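Local coordinates for protein mandelate racemase/muconate lactonizing enzyme/Enolase superfamily (Rhodobacter sphaeroides, PDB 2HZG) that belongs to the enolase superfamily, pairing an N-terminal domain with a barrel-like C-terminal domain, and holds a sodium ion between acidic side chains, at residues Phe204-Glu209 with Ala232-Ala237; Gly279-Gly282 with Pro286-Arg289; Tyr301-Phe306 with Leu310-Ser315. All coordinates share one frame; numbering follows the deposited sequence.

Contact 1: residues Phe204-Glu209 with Ala232-Ala237; sequences FGEDVE and AGALAA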
loop_
_atom_site.group_PDB
_atom_site.type_symbol
_atom_site.label_atom_id
_atom_site.label_comp_id
_atom_site.label_asym_id
_atom_site.label_seq_id
_atom_site.Cartn_x
_atom_site.Cartn_y
_atom_site.Cartn_z
ATOM N N PHE A 204 -7.344 -17.039 5.886
ATOM C CA PHE A 204 -8.287 -17.633 4.938
ATOM C C PHE A 204 -8.226 -16.973 3.572
ATOM O O PHE A 204 -8.848 -17.466 2.633
ATOM C CB PHE A 204 -9.708 -17.700 5.515
ATOM C CG PHE A 204 -9.771 -18.430 6.827
ATOM C CD1 PHE A 204 -9.473 -19.792 6.887
ATOM C CD2 PHE A 204 -10.094 -17.749 8.006
ATOM C CE1 PHE A 204 -9.493 -20.471 8.121
ATOM C CE2 PHE A 204 -10.113 -18.410 9.234
ATOM C CZ PHE A 204 -9.817 -19.772 9.289
ATOM N N GLY A 205 -7.454 -15.886 3.464
ATOM C CA GLY A 205 -7.180 -15.218 2.187
ATOM C C GLY A 205 -8.447 -14.620 1.604
ATOM O O GLY A 205 -8.841 -13.508 1.963
ATOM N N GLU A 206 -9.089 -15.366 0.705
ATOM C CA GLU A 206 -10.408 -14.993 0.170
ATOM C C GLU A 206 -11.411 -16.148 0.280
ATOM O O GLU A 206 -12.492 -16.105 -0.309
ATOM C CB GLU A 206 -10.288 -14.573 -1.298
ATOM C CG GLU A 206 -9.483 -13.302 -1.502
ATOM C CD GLU A 206 -9.328 -12.965 -2.984
ATOM O OE1 GLU A 206 -10.336 -12.600 -3.604
ATOM O OE2 GLU A 206 -8.207 -13.085 -3.519
ATOM N N ASP A 207 -11.048 -17.173 1.046
ATOM C CA ASP A 207 -11.840 -18.405 1.108
ATOM C C ASP A 207 -12.937 -18.249 2.172
ATOM O O ASP A 207 -12.734 -18.583 3.365
ATOM C CB ASP A 207 -10.903 -19.566 1.401
ATOM C CG ASP A 207 -11.545 -20.933 1.196
ATOM O OD1 ASP A 207 -12.783 -21.066 1.191
ATOM O OD2 ASP A 207 -10.772 -21.894 1.077
ATOM N N VAL A 208 -14.069 -17.680 1.750
ATOM C CA VAL A 208 -15.205 -17.452 2.644
ATOM C C VAL A 208 -15.653 -18.770 3.293
ATOM O O VAL A 208 -15.969 -18.806 4.496
ATOM C CB VAL A 208 -16.395 -16.764 1.940
ATOM C CG1 VAL A 208 -17.589 -16.621 2.895
ATOM C CG2 VAL A 208 -15.971 -15.382 1.414
ATOM N N GLU A 209 -15.689 -19.842 2.502
ATOM C CA GLU A 209 -16.198 -21.106 3.015
ATOM C C GLU A 209 -15.279 -21.728 4.070
ATOM O O GLU A 209 -15.773 -22.220 5.069
ATOM C CB GLU A 209 -16.540 -22.077 1.877
ATOM C CG GLU A 209 -17.598 -21.490 0.884
ATOM C CD GLU A 209 -18.929 -21.125 1.562
ATOM O OE1 GLU A 209 -19.388 -21.856 2.472
ATOM O OE2 GLU A 209 -19.524 -20.089 1.201
ATOM N N ALA A 232 -6.678 -7.970 3.662
ATOM C CA ALA A 232 -7.173 -6.669 4.146
ATOM C C ALA A 232 -8.150 -5.981 3.182
ATOM O O ALA A 232 -9.142 -5.364 3.610
ATOM C CB ALA A 232 -6.005 -5.745 4.469
ATOM N N GLY A 233 -7.876 -6.086 1.886
ATOM C CA GLY A 233 -8.747 -5.478 0.872
ATOM C C GLY A 233 -9.973 -6.283 0.468
ATOM O O GLY A 233 -10.827 -5.775 -0.267
ATOM N N ALA A 234 -10.073 -7.529 0.946
ATOM C CA ALA A 234 -11.201 -8.415 0.572
ATOM C C ALA A 234 -12.484 -8.093 1.345
ATOM O O ALA A 234 -12.924 -8.874 2.182
ATOM C CB ALA A 234 -10.823 -9.887 0.739
ATOM N N LEU A 235 -13.098 -6.964 1.010
ATOM C CA LEU A 235 -14.241 -6.439 1.743
ATOM C C LEU A 235 -15.517 -7.242 1.500
ATOM O O LEU A 235 -16.315 -7.441 2.415
ATOM C CB LEU A 235 -14.472 -4.965 1.397
ATOM C CG LEU A 235 -13.238 -4.066 1.522
ATOM C CD1 LEU A 235 -13.560 -2.663 1.027
ATOM C CD2 LEU A 235 -12.646 -4.070 2.949
ATOM N N ALA A 236 -15.697 -7.698 0.267
ATOM C CA ALA A 236 -16.846 -8.531 -0.081
ATOM C C ALA A 236 -16.785 -9.882 0.661
ATOM O O ALA A 236 -17.808 -10.372 1.140
ATOM C CB ALA A 236 -16.939 -8.722 -1.604
ATOM N N ALA A 237 -15.587 -10.459 0.763
ATOM C CA ALA A 237 -15.380 -11.667 1.577
ATOM C C ALA A 237 -15.790 -11.433 3.052
ATOM O O ALA A 237 -16.506 -12.259 3.640
ATOM C CB ALA A 237 -13.946 -12.151 1.474
#
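Val208 and Ala237, each in the first turn of a helix, meet through a single methyl: CG2 of Val208 lies 3.8 Å from both CA and CB of Ala237. CG1 points opposite to the backbone N (chi1 177°), which leaves CG2 beside that N and directed at the other helix. Arg244 also packs against Val208. The two helices, 208-212 and 235-242, follow the neighbouring parallel strands 195-199 and 225-227 of the C-terminal barrel, so the contact joins adjacent beta-alpha units where their helices begin. Asp207 is the N-cap of the first, its OD1 accepting the N-H of Ala210; Ala234 holds the same position before the second. From CB, Glu206 runs outward: CG, set opposite the carbonyl carbon (chi1 -66°), comes within 4.3 Å of Ala234 CB, a loose apolar touch. CD then continues the extended chain and the carboxylate leaves the pair altogether: OE1 forms a salt bridge with Arg289 of the second subunit. The backbone adds Gly205 O, 4.3 Å from Ala234 CB, while His260 of the second subunit packs on both Glu206 and Ala234.

Contact 2: residues Gly279-Gly282 with Pro286-Arg289; sequences GRIG and PAKR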
loop_
_atom_site.group_PDB
_atom_site.type_symbol
_atom_site.label_atom_id
_atom_site.label_comp_id
_atom_site.label_asym_id
_atom_site.label_seq_id
_atom_site.Cartn_x
_atom_site.Cartn_y
_atom_site.Cartn_z
ATOM N N GLY A 279 0.806 3.335 14.171
ATOM C CA GLY A 279 2.107 3.086 13.537
ATOM C C GLY A 279 2.057 2.659 12.071
ATOM O O GLY A 279 3.108 2.468 11.449
ATOM N N ARG A 280 0.853 2.519 11.508
ATOM C CA ARG A 280 0.677 2.093 10.104
ATOM C C ARG A 280 -0.173 3.046 9.280
ATOM O O ARG A 280 0.093 3.265 8.085
ATOM C CB ARG A 280 -0.001 0.711 10.039
ATOM C CG ARG A 280 0.822 -0.411 10.588
ATOM C CD ARG A 280 0.061 -1.697 10.423
ATOM N NE ARG A 280 0.845 -2.834 10.881
ATOM C CZ ARG A 280 0.335 -4.008 11.249
ATOM N NH1 ARG A 280 -0.973 -4.219 11.220
ATOM N NH2 ARG A 280 1.146 -4.972 11.655
ATOM N N ILE A 281 -1.187 3.611 9.919
ATOM C CA ILE A 281 -2.188 4.416 9.222
ATOM C C ILE A 281 -1.764 5.869 8.916
ATOM O O ILE A 281 -2.519 6.595 8.250
ATOM C CB ILE A 281 -3.554 4.391 9.967
ATOM C CG1 ILE A 281 -4.707 4.637 8.986
ATOM C CG2 ILE A 281 -3.566 5.383 11.179
ATOM C CD1 ILE A 281 -6.075 4.375 9.566
ATOM N N GLY A 282 -0.583 6.285 9.375
ATOM C CA GLY A 282 -0.151 7.671 9.193
ATOM C C GLY A 282 -0.174 8.488 10.480
ATOM O O GLY A 282 -0.080 9.715 10.441
ATOM N N PRO A 286 -4.988 10.487 11.080
ATOM C CA PRO A 286 -5.868 9.552 10.351
ATOM C C PRO A 286 -6.626 8.626 11.295
ATOM O O PRO A 286 -7.789 8.342 11.053
ATOM C CB PRO A 286 -4.894 8.758 9.470
ATOM C CG PRO A 286 -3.736 9.698 9.296
ATOM C CD PRO A 286 -3.593 10.377 10.619
ATOM N N ALA A 287 -5.970 8.186 12.373
ATOM C CA ALA A 287 -6.611 7.331 13.354
ATOM C C ALA A 287 -7.802 8.012 14.037
ATOM O O ALA A 287 -8.857 7.417 14.184
ATOM C CB ALA A 287 -5.579 6.883 14.385
ATOM N N LYS A 288 -7.615 9.266 14.459
ATOM C CA LYS A 288 -8.689 10.077 15.018
ATOM C C LYS A 288 -9.813 10.287 13.985
ATOM O O LYS A 288 -11.001 10.275 14.322
ATOM C CB LYS A 288 -8.113 11.432 15.472
ATOM C CG LYS A 288 -9.131 12.444 15.964
ATOM C CD LYS A 288 -9.839 12.018 17.250
ATOM C CE LYS A 288 -10.626 13.215 17.873
ATOM N NZ LYS A 288 -11.511 13.872 16.858
ATOM N N ARG A 289 -9.423 10.490 12.733
ATOM C CA ARG A 289 -10.393 10.597 11.648
ATOM C C ARG A 289 -11.233 9.308 11.565
ATOM O O ARG A 289 -12.450 9.382 11.455
ATOM C CB ARG A 289 -9.679 10.905 10.333
ATOM C CG ARG A 289 -10.601 11.316 9.229
ATOM C CD ARG A 289 -9.831 11.591 7.966
ATOM N NE ARG A 289 -10.755 11.765 6.841
ATOM C CZ ARG A 289 -10.388 11.730 5.571
ATOM N NH1 ARG A 289 -9.107 11.521 5.254
ATOM N NH2 ARG A 289 -11.306 11.894 4.630
#
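The carbonyl oxygens of Ile281 and Gly282 both approach the rim of the puckered Pro286 ring, at neighbouring positions. Ile281 O lies 3.4 Å from Pro286 CB and 3.5 Å from Pro286 CG; Gly282 O lies 3.6 Å from Pro286 CD. These are carbon-to-oxygen contacts, and no hydrogen bond crosses between the segments. Ile281 CG2 stands above one face of the ring, displaced outward on the CB side and 4.0 Å from Pro286 CB; both oxygens are raised from the mean plane toward that same face. The isoleucine and proline side chains run antiparallel alongside each other. The same methyl reaches on to Ala287, 3.9 Å from its backbone N and 4.1 Å from its CB. Ile281 owes this reach to its first torsion (chi1 -153°), which sets CG2 between the backbone N and the carbonyl carbon. The short, weakly bonded helix 278-281 follows strand 273-276 of the parallel barrel, and helix 284-297 is the longer helix that packs outside it, so the contact folds the short helix back on the first turn of the long one. Pro286 suits that first turn, where a residue without an N-H costs no helical bond. Gly282 is the first residue to leave helical angles, with a positive phi of 108°, and its N-H is held by Ser104 OG of helix 99-118. Pro286 in turn packs on Glu107 of that helix. Ile281 and Ala287 both rest on Ile276 of strand 273-276. Arg280, the residue before Ile281, forms a salt bridge through NH1 with Glu254 OE1, a sodium ligand.

Contact 3: residues Tyr301-Phe306 with Leu310-Ser315; sequences YVNHTF and LALSAS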
loop_
_atom_site.group_PDB
_atom_site.type_symbol
_atom_site.label_atom_id
_atom_site.label_comp_id
_atom_site.label_asym_id
_atom_site.label_seq_id
_atom_site.Cartn_x
_atom_site.Cartn_y
_atom_site.Cartn_z
ATOM N N TYR A 301 -14.505 1.295 18.156
ATOM C CA TYR A 301 -13.115 1.521 17.792
ATOM C C TYR A 301 -12.198 0.897 18.854
ATOM O O TYR A 301 -12.456 1.014 20.042
ATOM C CB TYR A 301 -12.866 3.032 17.678
ATOM C CG TYR A 301 -11.478 3.424 17.259
ATOM C CD1 TYR A 301 -11.227 3.908 15.965
ATOM C CD2 TYR A 301 -10.413 3.392 18.182
ATOM C CE1 TYR A 301 -9.936 4.301 15.585
ATOM C CE2 TYR A 301 -9.122 3.774 17.809
ATOM C CZ TYR A 301 -8.897 4.224 16.516
ATOM O OH TYR A 301 -7.639 4.604 16.161
ATOM N N VAL A 302 -11.141 0.223 18.403
ATOM C CA VAL A 302 -10.157 -0.368 19.295
ATOM C C VAL A 302 -8.806 -0.069 18.684
ATOM O O VAL A 302 -8.673 -0.019 17.462
ATOM C CB VAL A 302 -10.317 -1.934 19.459
ATOM C CG1 VAL A 302 -9.587 -2.423 20.720
ATOM C CG2 VAL A 302 -11.798 -2.388 19.505
ATOM N N ASN A 303 -7.804 0.148 19.524
ATOM C CA ASN A 303 -6.437 0.164 19.031
ATOM C C ASN A 303 -6.001 -1.226 18.556
ATOM O O ASN A 303 -6.476 -2.254 19.078
ATOM C CB ASN A 303 -5.472 0.651 20.114
ATOM C CG ASN A 303 -5.433 -0.275 21.309
ATOM O OD1 ASN A 303 -6.469 -0.652 21.842
ATOM N ND2 ASN A 303 -4.243 -0.667 21.715
ATOM N N HIS A 304 -5.125 -1.248 17.552
ATOM C CA HIS A 304 -4.275 -2.400 17.328
ATOM C C HIS A 304 -2.890 -2.062 17.869
ATOM O O HIS A 304 -2.253 -1.125 17.392
ATOM C CB HIS A 304 -4.144 -2.789 15.843
ATOM C CG HIS A 304 -3.089 -3.824 15.615
ATOM N ND1 HIS A 304 -1.780 -3.507 15.326
ATOM C CD2 HIS A 304 -3.132 -5.174 15.719
ATOM C CE1 HIS A 304 -1.064 -4.613 15.238
ATOM N NE2 HIS A 304 -1.864 -5.640 15.469
ATOM N N THR A 305 -2.443 -2.812 18.880
ATOM C CA THR A 305 -1.092 -2.664 19.420
ATOM C C THR A 305 -0.534 -4.023 19.798
ATOM O O THR A 305 -1.142 -4.721 20.590
ATOM C CB THR A 305 -1.060 -1.809 20.714
ATOM O OG1 THR A 305 -1.675 -0.546 20.463
ATOM C CG2 THR A 305 0.388 -1.590 21.181
ATOM N N PHE A 306 0.630 -4.373 19.261
ATOM C CA PHE A 306 1.274 -5.623 19.659
ATOM C C PHE A 306 2.723 -5.381 20.141
ATOM O O PHE A 306 3.501 -6.325 20.320
ATOM C CB PHE A 306 1.227 -6.652 18.495
ATOM C CG PHE A 306 1.193 -8.097 18.955
ATOM C CD1 PHE A 306 0.092 -8.595 19.668
ATOM C CD2 PHE A 306 2.248 -8.962 18.663
ATOM C CE1 PHE A 306 0.043 -9.919 20.065
ATOM C CE2 PHE A 306 2.221 -10.307 19.090
ATOM C CZ PHE A 306 1.114 -10.774 19.799
ATOM N N LEU A 310 5.218 2.892 23.869
ATOM C CA LEU A 310 5.161 4.105 23.034
ATOM C C LEU A 310 4.078 3.952 21.942
ATOM O O LEU A 310 3.257 4.843 21.740
ATOM C CB LEU A 310 6.525 4.431 22.422
ATOM C CG LEU A 310 6.589 5.690 21.529
ATOM C CD1 LEU A 310 6.306 6.974 22.351
ATOM C CD2 LEU A 310 7.936 5.761 20.782
ATOM N N ALA A 311 4.101 2.809 21.258
ATOM C CA ALA A 311 3.055 2.418 20.289
ATOM C C ALA A 311 1.692 2.328 20.958
ATOM O O ALA A 311 0.702 2.800 20.401
ATOM C CB ALA A 311 3.420 1.080 19.617
ATOM N N LEU A 312 1.645 1.724 22.152
ATOM C CA LEU A 312 0.385 1.620 22.907
ATOM C C LEU A 312 -0.203 2.989 23.198
ATOM O O LEU A 312 -1.368 3.240 22.924
ATOM C CB LEU A 312 0.557 0.840 24.223
ATOM C CG LEU A 312 -0.684 0.667 25.125
ATOM C CD1 LEU A 312 -1.906 0.017 24.391
ATOM C CD2 LEU A 312 -0.284 -0.151 26.371
ATOM N N SER A 313 0.619 3.871 23.769
ATOM C CA SER A 313 0.178 5.208 24.083
ATOM C C SER A 313 -0.372 5.865 22.826
ATOM O O SER A 313 -1.462 6.426 22.856
ATOM C CB SER A 313 1.335 6.039 24.651
ATOM O OG SER A 313 0.964 7.403 24.580
ATOM N N ALA A 314 0.366 5.762 21.714
ATOM C CA ALA A 314 -0.042 6.438 20.484
ATOM C C ALA A 314 -1.374 5.913 19.992
ATOM O O ALA A 314 -2.241 6.684 19.608
ATOM C CB ALA A 314 1.027 6.305 19.403
ATOM N N SER A 315 -1.554 4.590 20.049
ATOM C CA SER A 315 -2.772 3.990 19.514
ATOM C C SER A 315 -3.977 4.123 20.455
ATOM O O SER A 315 -5.097 3.893 20.036
ATOM C CB SER A 315 -2.535 2.554 19.042
ATOM O OG SER A 315 -1.784 2.523 17.792
HETATM O O HOH W 1 -5.671 3.507 17.460
HETATM O O HOH W 2 -0.127 0.360 18.062
#
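Asn303 and Thr305 turn toward 310-315 through different first torsions. Asn303 CG lies between the backbone N and the carbonyl carbon (chi1 63°), which turns the N-H edge of its amide toward Thr305 OG1; that OG1 lies beside its own backbone N (chi1 -55°), leaving Thr305 CG2 opposite the N and 3.6 Å from Leu312 CA. The two polar groups then join: Asn303 ND2 donates to Thr305 OG1 over 2.9 Å (N-H...O 154°), nearly in the amide plane, while Asn303 OD1 accepts from Glu329 N. This grip at both ends fixes the rotation of the amide, and Leu312 CD1 lies 3.6 Å from Asn303 ND2, well off the amide plane. Nearer the backbone, Asn303 CB lies 3.3 Å from Ser315 O. One water bridges the segments beside it, accepting from Tyr301 OH (2.6 Å) and donating to Ser315 O (2.7 Å). A second water lies among His304 O, Thr305 OG1 and Ser315 OG, 2.7 Å from the last, which is also bonded to Cys278 N. His304 points away from the helix, its ND1 bonded to Asp277 and its ring close to a sodium ion. Helix 309-316 thus backs the C-terminal end of strand 300-303, the end of a parallel beta/alpha barrel where enolase-superfamily proteins carry their metal site.

The contacts come in series along the chain; none nests inside or crosses another. Contact 1 closes a loop that takes in helix 208-212, helix 215-220 and strand 225-227, returning at helix 235-242, and so ties two successive units of the barrel near the second subunit. The chain then runs through strands 249-252 and 273-276 to contact 2, a short connection between helices 278-281 and 284-297. That long helix leads directly to strand 300-303 and contact 3, which closes the short turn into helix 309-316. Contacts 2 and 3 touch, Ala287 CB lying 3.5 Å from Tyr301 OH, whereas contact 1 is about 23 Å from contact 2 and 25 Å from contact 3 between centres.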